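Local structure of salmonella typhimurium DB7155 bacteriophage DET7 tailspike (Bacteriophage, 2V5I) at residues Ser24-Leu29 with Val33-Asp38. The protein probably binds the Salmonella O-antigen as the receptor-binding tailspike of the phage and hydrolyses this polysaccharide through its trimeric beta-helix domain. Residues are numbered along the deposited sequence; the frame is centred on the assembly and turned at random.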
loop_
_atom_site.group_PDB
_atom_site.type_symbol
_atom_site.label_atom_id
_atom_site.label_comp_id
_atom_site.label_asym_id
_atom_site.label_seq_id
_atom_site.Cartn_x
_atom_site.Cartn_y
_atom_site.Cartn_z
ATOM N N SER A 24 -33.142 0.462 -34.637
ATOM C CA SER A 24 -33.987 1.379 -35.441
ATOM C C SER A 24 -34.670 0.717 -36.629
ATOM O O SER A 24 -35.622 1.295 -37.187
ATOM C CB SER A 24 -33.164 2.574 -35.918
ATOM O OG SER A 24 -32.161 2.184 -36.853
ATOM N N ASP A 25 -34.216 -0.459 -37.040
ATOM C CA ASP A 25 -34.857 -1.225 -38.109
ATOM C C ASP A 25 -35.994 -2.103 -37.617
ATOM O O ASP A 25 -36.614 -2.796 -38.426
ATOM C CB ASP A 25 -33.852 -2.118 -38.828
ATOM C CG ASP A 25 -32.901 -1.356 -39.729
ATOM O OD1 ASP A 25 -33.256 -0.254 -40.205
ATOM O OD2 ASP A 25 -31.794 -1.879 -39.993
ATOM N N TYR A 26 -36.284 -2.089 -36.308
ATOM C CA TYR A 26 -37.344 -2.903 -35.697
ATOM C C TYR A 26 -38.248 -2.049 -34.818
ATOM O O TYR A 26 -37.987 -0.867 -34.608
ATOM C CB TYR A 26 -36.743 -4.048 -34.857
ATOM C CG TYR A 26 -35.735 -4.815 -35.641
ATOM C CD1 TYR A 26 -34.446 -4.352 -35.759
ATOM C CD2 TYR A 26 -36.090 -5.993 -36.315
ATOM C CE1 TYR A 26 -33.520 -5.006 -36.518
ATOM C CE2 TYR A 26 -35.173 -6.664 -37.083
ATOM C CZ TYR A 26 -33.880 -6.162 -37.175
ATOM O OH TYR A 26 -32.984 -6.853 -37.935
ATOM N N SER A 27 -39.319 -2.649 -34.297
ATOM C CA SER A 27 -40.282 -1.941 -33.437
ATOM C C SER A 27 -40.470 -2.607 -32.059
ATOM O O SER A 27 -41.380 -2.241 -31.314
ATOM C CB SER A 27 -41.635 -1.783 -34.146
ATOM O OG SER A 27 -42.264 -3.039 -34.292
ATOM N N THR A 28 -39.630 -3.593 -31.744
ATOM C CA THR A 28 -39.479 -4.054 -30.360
ATOM C C THR A 28 -38.066 -4.532 -30.158
ATOM O O THR A 28 -37.449 -5.034 -31.102
ATOM C CB THR A 28 -40.445 -5.186 -29.980
ATOM O OG1 THR A 28 -40.120 -6.383 -30.695
ATOM C CG2 THR A 28 -41.892 -4.770 -30.244
ATOM N N LEU A 29 -37.551 -4.388 -28.937
ATOM C CA LEU A 29 -36.221 -4.899 -28.662
ATOM C C LEU A 29 -36.184 -6.390 -28.940
ATOM O O LEU A 29 -35.234 -6.896 -29.579
ATOM C CB LEU A 29 -35.814 -4.553 -27.245
ATOM C CG LEU A 29 -34.443 -5.054 -26.790
ATOM C CD1 LEU A 29 -33.369 -4.541 -27.736
ATOM C CD2 LEU A 29 -34.179 -4.503 -25.383
ATOM N N VAL A 33 -33.533 -8.527 -31.339
ATOM C CA VAL A 33 -32.748 -9.640 -30.751
ATOM C C VAL A 33 -33.010 -10.949 -31.476
ATOM O O VAL A 33 -32.097 -11.726 -31.714
ATOM C CB VAL A 33 -32.987 -9.774 -29.230
ATOM C CG1 VAL A 33 -32.379 -11.064 -28.653
ATOM C CG2 VAL A 33 -32.349 -8.586 -28.547
ATOM N N THR A 34 -34.243 -11.197 -31.848
ATOM C CA THR A 34 -34.623 -12.417 -32.601
ATOM C C THR A 34 -33.831 -12.512 -33.908
ATOM O O THR A 34 -33.329 -13.595 -34.270
ATOM C CB THR A 34 -36.141 -12.456 -32.836
ATOM O OG1 THR A 34 -36.790 -12.617 -31.577
ATOM C CG2 THR A 34 -36.539 -13.628 -33.724
ATOM N N ASP A 35 -33.683 -11.378 -34.569
ATOM C CA ASP A 35 -32.952 -11.321 -35.863
ATOM C C ASP A 35 -31.413 -11.260 -35.754
ATOM O O ASP A 35 -30.705 -11.524 -36.733
ATOM C CB ASP A 35 -33.502 -10.125 -36.662
ATOM C CG ASP A 35 -33.491 -10.337 -38.183
ATOM O OD1 ASP A 35 -33.511 -11.513 -38.638
ATOM O OD2 ASP A 35 -33.502 -9.299 -38.910
ATOM N N ALA A 36 -30.894 -10.965 -34.584
ATOM C CA ALA A 36 -29.465 -10.852 -34.359
ATOM C C ALA A 36 -28.760 -12.189 -34.447
ATOM O O ALA A 36 -29.330 -13.238 -34.112
ATOM C CB ALA A 36 -29.211 -10.214 -32.991
ATOM N N VAL A 37 -27.512 -12.131 -34.939
ATOM C CA VAL A 37 -26.633 -13.267 -35.144
ATOM C C VAL A 37 -25.296 -13.083 -34.385
ATOM O O VAL A 37 -24.796 -14.045 -33.771
ATOM C CB VAL A 37 -26.314 -13.486 -36.666
ATOM C CG1 VAL A 37 -25.442 -14.716 -36.832
ATOM C CG2 VAL A 37 -27.592 -13.613 -37.461
ATOM N N ASP A 38 -24.747 -11.876 -34.422
ATOM C CA ASP A 38 -23.403 -11.556 -33.895
ATOM C C ASP A 38 -23.483 -10.226 -33.147
ATOM O O ASP A 38 -23.477 -10.209 -31.909
ATOM C CB ASP A 38 -22.394 -11.537 -35.052
ATOM C CG ASP A 38 -20.940 -11.203 -34.607
ATOM O OD1 ASP A 38 -20.685 -10.997 -33.384
ATOM O OD2 ASP A 38 -20.065 -11.098 -35.511
#
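Leu29 and Val33 are joined by the bond that closes the first turn of the short alpha-helix 29-35, which caps the N-terminal end of the parallel beta-helix, and they illustrate how several end atoms of so brief a helix find partners. Val33 N donates to Leu29 O at 2.9 Å, the i to i+4 bond of the helix. Val33 CG2, set beside its own backbone N, lies 3.5 Å from Leu29 O and packs 4.2 Å from Leu29 CD1. Both side chains are buried and rest on Val54 of strand 52-55.

At the start of the helix, Thr28 is the N-cap, its OG1 accepting from Asp31 N in the conformer described, one of two modelled, while Leu29 N is taken up by Tyr46 OH. At the end, Ala36 N reaches back to Val33 O over 3.2 Å, and Lys59 NZ bonds to both Val33 O and Ala36 O. Beyond the helix, Asp38 OD1 pairs with Lys66 of the third subunit and OD2 with Lys18 of its own chain.

The second tie joins the loop before the helix to the helix's last turn. The ring of Tyr26 lies against Asp31 and Ala32 and brings OH up to Asp35; a chi1 of -51°, with CG anti to the carbonyl carbon, gives the ring this course. Lys15 of a second subunit packs on Tyr26. Asp35 is modelled in two conformers, so the tie may not be permanent; in the one described, the phenol crosses its side chain at about a right angle, ring and carboxylate planes 74° apart. Here Tyr26 OH donates to Asp35 OD2 at 2.7 Å, with OD2 in the ring plane at its edge and accepting the hydrogen bond through its anti lone pair, the one directed away from OD1.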